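Local coordinates for protein type III Pentaketide Synthase (PDB 3EUO) that is a fungal type III pentaketide synthase of the chalcone synthase family that probably acts as an acyltransferase, at residues A[9-13]-A[84-88]; A[205-209]-A[335-339]. All blocks are in the same frame, centred on the assembly; numbering follows the deposited sequence.

Interaction 1: A[9-13]-A[84-88]; sequences GVQYP and LAVEA
Gln11 lies across two side chains of helix 70-96, Leu84 and Glu87, and its methylenes and its amide meet them differently. CG is anti to the backbone N (chi1 -176°), and the bend at chi2 (68°) brings the amide alongside Glu87. Gln11 CG then touches Leu84 CD2 at 3.8 Å, the two side chains crossing at about a right angle, while Gln11 CB rests 3.5 Å from Leu84 O, a carbonyl already bonded within the helix to the N of Ala88. At the outer end, Gln11 OE1 comes to 3.3 Å from Glu87 CG, and the amide and carboxylate planes stand 82° apart. One water joins these two groups, donating to Gln11 OE1 at 3.0 Å and to Glu87 OE2 at 2.8 Å; Lys91 NZ also bonds Gln11 OE1. Beyond Gln11, both methyls of Leu84 reach the proline: CD2 lies against Pro13 CA, and CD1 touches the ring at CB and CD.

The strand and helix axes approach to 6.8 Å, and small residues, Gly9 and Ala88, have the nearest CA atoms, 4.5 Å apart. Gly9 CA makes a CH···O contact of 3.5 Å with Ala88 O, and a side chain at Gly9 would run into that oxygen.

The contact therefore packs the first strand of the central sheet on a long helix through methyl and methylene groups, with its polar margin bridged by water. The lysine, held also by Val10 O, would probably polarise the amide oxygen it shares with that water.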
ATOM      1  N   GLY A   9     -16.325  -0.558 -13.897  1.00 13.94           N
ATOM      2  CA  GLY A   9     -17.157   0.556 -13.472  1.00 14.35           C
ATOM      3  C   GLY A   9     -16.330   1.805 -13.280  1.00 15.08           C
ATOM      4  O   GLY A   9     -15.170   1.741 -12.854  1.00 15.04           O
ATOM      5  N   VAL A  10     -16.932   2.946 -13.594  1.00 15.13           N
ATOM      6  CA  VAL A  10     -16.252   4.226 -13.499  1.00 15.52           C
ATOM      7  C   VAL A  10     -17.235   5.227 -12.926  1.00 15.58           C
ATOM      8  O   VAL A  10     -18.411   5.237 -13.298  1.00 15.15           O
ATOM      9  CB  VAL A  10     -15.755   4.707 -14.885  1.00 15.68           C
ATOM     10  CG1 VAL A  10     -15.067   6.077 -14.788  1.00 16.14           C
ATOM     11  CG2 VAL A  10     -14.810   3.679 -15.508  1.00 16.01           C
ATOM     12  N   GLN A  11     -16.757   6.058 -12.004  1.00 15.12           N
ATOM     13  CA  GLN A  11     -17.587   7.127 -11.469  1.00 15.82           C
ATOM     14  C   GLN A  11     -16.781   8.405 -11.315  1.00 15.62           C
ATOM     15  O   GLN A  11     -15.946   8.531 -10.414  1.00 15.52           O
ATOM     16  CB  GLN A  11     -18.240   6.725 -10.138  1.00 15.95           C
ATOM     17  CG  GLN A  11     -19.202   7.773  -9.581  1.00 18.38           C
ATOM     18  CD  GLN A  11     -20.453   7.945 -10.431  1.00 21.55           C
ATOM     19  OE1 GLN A  11     -20.931   7.001 -11.061  1.00 21.60           O
ATOM     20  NE2 GLN A  11     -20.990   9.158 -10.444  1.00 24.97           N
ATOM     21  N   TYR A  12     -17.031   9.341 -12.221  1.00 15.92           N
ATOM     22  CA  TYR A  12     -16.488  10.679 -12.104  1.00 15.80           C
ATOM     23  C   TYR A  12     -17.375  11.484 -11.158  1.00 15.88           C
ATOM     24  O   TYR A  12     -18.571  11.194 -11.035  1.00 15.97           O
ATOM     25  CB  TYR A  12     -16.410  11.347 -13.486  1.00 15.78           C
ATOM     26  CG  TYR A  12     -15.260  10.854 -14.346  1.00 15.90           C
ATOM     27  CD1 TYR A  12     -13.956  11.300 -14.124  1.00 14.92           C
ATOM     28  CD2 TYR A  12     -15.478   9.943 -15.392  1.00 15.86           C
ATOM     29  CE1 TYR A  12     -12.886  10.852 -14.923  1.00 16.34           C
ATOM     30  CE2 TYR A  12     -14.421   9.494 -16.191  1.00 15.76           C
ATOM     31  CZ  TYR A  12     -13.128   9.946 -15.950  1.00 16.10           C
ATOM     32  OH  TYR A  12     -12.076   9.499 -16.736  1.00 16.32           O
ATOM     33  N   PRO A  13     -16.797  12.482 -10.469  1.00 16.19           N
ATOM     34  CA  PRO A  13     -17.579  13.379  -9.619  1.00 16.68           C
ATOM     35  C   PRO A  13     -18.487  14.312 -10.436  1.00 17.42           C
ATOM     36  O   PRO A  13     -18.415  14.302 -11.672  1.00 17.22           O
ATOM     37  CB  PRO A  13     -16.509  14.161  -8.854  1.00 16.43           C
ATOM     38  CG  PRO A  13     -15.298  14.094  -9.726  1.00 16.66           C
ATOM     39  CD  PRO A  13     -15.356  12.800 -10.434  1.00 16.30           C
ATOM     40  N   LEU A  84     -17.532   7.801  -4.686  1.00 13.90           N
ATOM     41  CA  LEU A  84     -17.205   7.529  -6.086  1.00 13.61           C
ATOM     42  C   LEU A  84     -16.686   6.103  -6.207  1.00 13.18           C
ATOM     43  O   LEU A  84     -17.058   5.365  -7.125  1.00 13.05           O
ATOM     44  CB  LEU A  84     -16.135   8.509  -6.595  1.00 13.53           C
ATOM     45  CG  LEU A  84     -16.398  10.011  -6.491  1.00 14.04           C
ATOM     46  CD1 LEU A  84     -15.157  10.807  -6.890  1.00 14.63           C
ATOM     47  CD2 LEU A  84     -17.605  10.404  -7.336  1.00 15.30           C
ATOM     48  N   ALA A  85     -15.828   5.723  -5.265  1.00 12.94           N
ATOM     49  CA  ALA A  85     -15.237   4.387  -5.244  1.00 12.67           C
ATOM     50  C   ALA A  85     -16.303   3.319  -4.998  1.00 12.58           C
ATOM     51  O   ALA A  85     -16.266   2.237  -5.594  1.00 12.70           O
ATOM     52  CB  ALA A  85     -14.152   4.314  -4.187  1.00 13.11           C
ATOM     53  N   VAL A  86     -17.253   3.635  -4.123  1.00 12.52           N
ATOM     54  CA  VAL A  86     -18.347   2.719  -3.827  1.00 12.81           C
ATOM     55  C   VAL A  86     -19.187   2.507  -5.095  1.00 13.36           C
ATOM     56  O   VAL A  86     -19.494   1.373  -5.453  1.00 13.47           O
ATOM     57  CB  VAL A  86     -19.213   3.200  -2.632  1.00 12.54           C
ATOM     58  CG1 VAL A  86     -20.455   2.327  -2.465  1.00 12.56           C
ATOM     59  CG2 VAL A  86     -18.395   3.197  -1.330  1.00 11.32           C
ATOM     60  N   GLU A  87     -19.516   3.595  -5.787  1.00 14.01           N
ATOM     61  CA  GLU A  87     -20.357   3.489  -6.990  1.00 14.67           C
ATOM     62  C   GLU A  87     -19.660   2.785  -8.164  1.00 14.53           C
ATOM     63  O   GLU A  87     -20.275   1.963  -8.853  1.00 14.61           O
ATOM     64  CB  GLU A  87     -20.895   4.869  -7.388  1.00 15.24           C
ATOM     65  CG  GLU A  87     -21.755   4.895  -8.659  1.00 17.98           C
ATOM     66  CD  GLU A  87     -23.062   4.101  -8.545  1.00 21.73           C
ATOM     67  OE1 GLU A  87     -23.485   3.747  -7.419  1.00 23.12           O
ATOM     68  OE2 GLU A  87     -23.673   3.835  -9.601  1.00 24.31           O
ATOM     69  N   ALA A  88     -18.377   3.095  -8.379  1.00 14.09           N
ATOM     70  CA  ALA A  88     -17.579   2.432  -9.415  1.00 13.73           C
ATOM     71  C   ALA A  88     -17.491   0.925  -9.150  1.00 13.95           C
ATOM     72  O   ALA A  88     -17.673   0.114 -10.055  1.00 13.89           O
ATOM     73  CB  ALA A  88     -16.180   3.041  -9.484  1.00 14.12           C
TER
HETATM   74  O   HOH W   1     -23.555   5.781 -11.641  1.00 30.53           O

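Interaction 2: A[205-209]-A[335-339]; sequences ASAVI and IFSVL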
ATOM      1  N   ALA A 205     -12.966   7.752  -9.742  1.00 12.98           N
ATOM      2  CA  ALA A 205     -12.773   6.399  -9.228  1.00 12.63           C
ATOM      3  C   ALA A 205     -13.145   5.428 -10.321  1.00 12.92           C
ATOM      4  O   ALA A 205     -14.070   5.675 -11.088  1.00 13.10           O
ATOM      5  CB  ALA A 205     -13.605   6.153  -7.984  1.00 12.90           C
ATOM      6  N   SER A 206     -12.408   4.327 -10.403  1.00 12.87           N
ATOM      7  CA  SER A 206     -12.690   3.310 -11.397  1.00 13.24           C
ATOM      8  C   SER A 206     -12.343   1.953 -10.827  1.00 12.97           C
ATOM      9  O   SER A 206     -11.468   1.839  -9.972  1.00 12.34           O
ATOM     10  CB  SER A 206     -11.897   3.564 -12.671  1.00 13.00           C
ATOM     11  OG  SER A 206     -10.511   3.579 -12.404  1.00 13.83           O
ATOM     12  N   ALA A 207     -13.040   0.925 -11.301  1.00 13.22           N
ATOM     13  CA  ALA A 207     -12.855  -0.421 -10.772  1.00 13.03           C
ATOM     14  C   ALA A 207     -13.046  -1.469 -11.848  1.00 13.34           C
ATOM     15  O   ALA A 207     -13.770  -1.249 -12.821  1.00 13.37           O
ATOM     16  CB  ALA A 207     -13.819  -0.669  -9.613  1.00 13.37           C
ATOM     17  N   VAL A 208     -12.358  -2.595 -11.678  1.00 13.56           N
ATOM     18  CA  VAL A 208     -12.619  -3.790 -12.470  1.00 13.35           C
ATOM     19  C   VAL A 208     -12.748  -4.993 -11.543  1.00 13.61           C
ATOM     20  O   VAL A 208     -12.249  -4.985 -10.413  1.00 13.08           O
ATOM     21  CB  VAL A 208     -11.541  -4.070 -13.564  1.00 13.54           C
ATOM     22  CG1 VAL A 208     -11.399  -2.872 -14.516  1.00 13.00           C
ATOM     23  CG2 VAL A 208     -10.190  -4.443 -12.947  1.00 13.36           C
ATOM     24  N   ILE A 209     -13.444  -6.019 -12.023  1.00 13.59           N
ATOM     25  CA  ILE A 209     -13.422  -7.316 -11.375  1.00 13.85           C
ATOM     26  C   ILE A 209     -12.497  -8.212 -12.177  1.00 13.88           C
ATOM     27  O   ILE A 209     -12.686  -8.368 -13.388  1.00 14.14           O
ATOM     28  CB  ILE A 209     -14.822  -7.968 -11.325  1.00 13.92           C
ATOM     29  CG1 ILE A 209     -15.814  -7.052 -10.583  1.00 14.37           C
ATOM     30  CG2 ILE A 209     -14.714  -9.366 -10.715  1.00 14.38           C
ATOM     31  CD1 ILE A 209     -15.418  -6.736  -9.124  1.00 14.30           C
ATOM     32  N   ILE A 335      -6.759   4.699 -16.086  1.00 13.36           N
ATOM     33  CA  ILE A 335      -6.568   3.557 -16.980  1.00 13.10           C
ATOM     34  C   ILE A 335      -7.808   2.670 -17.084  1.00 13.05           C
ATOM     35  O   ILE A 335      -8.152   2.235 -18.186  1.00 12.78           O
ATOM     36  CB  ILE A 335      -5.264   2.739 -16.703  1.00 13.37           C
ATOM     37  CG1 ILE A 335      -4.973   1.748 -17.843  1.00 13.90           C
ATOM     38  CG2 ILE A 335      -5.329   2.007 -15.365  1.00 12.63           C
ATOM     39  CD1 ILE A 335      -4.902   2.379 -19.234  1.00 13.86           C
ATOM     40  N   PHE A 336      -8.488   2.414 -15.962  1.00 13.17           N
ATOM     41  CA  PHE A 336      -9.708   1.597 -16.028  1.00 13.21           C
ATOM     42  C   PHE A 336     -10.827   2.364 -16.730  1.00 13.44           C
ATOM     43  O   PHE A 336     -11.686   1.765 -17.385  1.00 13.51           O
ATOM     44  CB  PHE A 336     -10.168   1.103 -14.644  1.00 13.62           C
ATOM     45  CG  PHE A 336      -9.180   0.187 -13.936  1.00 12.84           C
ATOM     46  CD1 PHE A 336      -8.214  -0.525 -14.636  1.00 14.68           C
ATOM     47  CD2 PHE A 336      -9.265   0.014 -12.550  1.00 13.79           C
ATOM     48  CE1 PHE A 336      -7.312  -1.367 -13.971  1.00 14.32           C
ATOM     49  CE2 PHE A 336      -8.382  -0.825 -11.878  1.00 14.27           C
ATOM     50  CZ  PHE A 336      -7.402  -1.520 -12.586  1.00 14.68           C
ATOM     51  N   SER A 337     -10.803   3.689 -16.593  1.00 13.58           N
ATOM     52  CA  SER A 337     -11.728   4.566 -17.299  1.00 13.86           C
ATOM     53  C   SER A 337     -11.524   4.456 -18.812  1.00 13.87           C
ATOM     54  O   SER A 337     -12.497   4.356 -19.564  1.00 13.36           O
ATOM     55  CB  SER A 337     -11.559   6.013 -16.830  1.00 14.51           C
ATOM     56  OG  SER A 337     -12.531   6.851 -17.418  1.00 16.15           O
ATOM     57  N   VAL A 338     -10.259   4.460 -19.235  1.00 13.97           N
ATOM     58  CA  VAL A 338      -9.886   4.193 -20.634  1.00 14.11           C
ATOM     59  C   VAL A 338     -10.377   2.811 -21.123  1.00 14.63           C
ATOM     60  O   VAL A 338     -11.022   2.714 -22.173  1.00 14.93           O
ATOM     61  CB  VAL A 338      -8.361   4.367 -20.850  1.00 14.02           C
ATOM     62  CG1 VAL A 338      -7.942   3.925 -22.254  1.00 13.74           C
ATOM     63  CG2 VAL A 338      -7.946   5.826 -20.593  1.00 14.39           C
ATOM     64  N   LEU A 339     -10.102   1.757 -20.354  1.00 14.89           N
ATOM     65  CA  LEU A 339     -10.553   0.409 -20.726  1.00 14.97           C
ATOM     66  C   LEU A 339     -12.080   0.259 -20.789  1.00 15.18           C
ATOM     67  O   LEU A 339     -12.608  -0.472 -21.652  1.00 15.10           O
ATOM     68  CB  LEU A 339      -9.946  -0.649 -19.804  1.00 14.99           C
ATOM     69  CG  LEU A 339      -8.449  -0.896 -19.985  1.00 15.88           C
ATOM     70  CD1 LEU A 339      -7.953  -1.715 -18.816  1.00 16.22           C
ATOM     71  CD2 LEU A 339      -8.162  -1.609 -21.308  1.00 16.97           C
TER
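This is a buried helix-on-sheet contact in the thiolase-like core, where helix 334-342, from the C-terminal chalcone synthase region, lies on strand 204-211, which belongs to the N-terminal one. The short axes pass 7.4 Å apart at 64°, and Ser206 and Phe336 have the nearest CA atoms, separated by 5.8 Å. Phe336 carries most of the contact from the helix side: its CB bond points at the strand, and CG sits anti to the carbonyl carbon (chi1 -63°), which carries the ring obliquely over the strand, within reach of Val208.

Ser206 and Val208, two residues apart and so on the same side of the strand, receive it. Val208 CG1 stands over one face, 4.0 Å from the Phe336 ring centroid and 18° off the ring normal, a CH-pi contact displaced toward the rim. Val208 CG2 reaches the far end of the ring, 4.1 Å from Phe336 CZ. Ser206 holds the near end: its OG lies 3.4 Å from Phe336 CB, and its backbone O meets the ring edge in plane, 3.9 Å from Phe336 CD2. Val171, on the neighbouring strand 168-175, also touches the phenyl group.

The serine hydroxyl is hydrogen-bonded to Ala333 O, just before the helix segment, so this buried polar atom has a partner while its flank packs against carbon. Were Phe336 cut back to an alanine, the Val208 methyls and Val171 would probably lose the ring they pack on, leaving a gap between helix and strand.

Between the segments themselves, adhesion is by dispersion and CH-pi contact; the hydrogen bond from Ser206 OG to Ala333 O adds a polar tie to the residues leading into the helix.

Overall arrangement
The two contacts lie on opposite faces of one mixed sheet, their centres 9 Å apart. Helix 70-96 packs on one face in interaction 1 and helix 334-342 on the other in interaction 2, while strands 4-11 and 204-211 run antiparallel as neighbours between them. Gly9 O and Ala207 N, 2.8 Å apart, probably form a hydrogen bond joining the strands, and Tyr12 OH pairs with Ser337 OG at the same distance. Ala205 CB also reaches the helix of interaction 1, packing on Leu84. Along the chain, interaction 1 closes before interaction 2 opens. Together they sample a helix-sheet-helix layering, consistent with the thiolase fold, and interaction 2 joins its N- and C-terminal chalcone synthase regions.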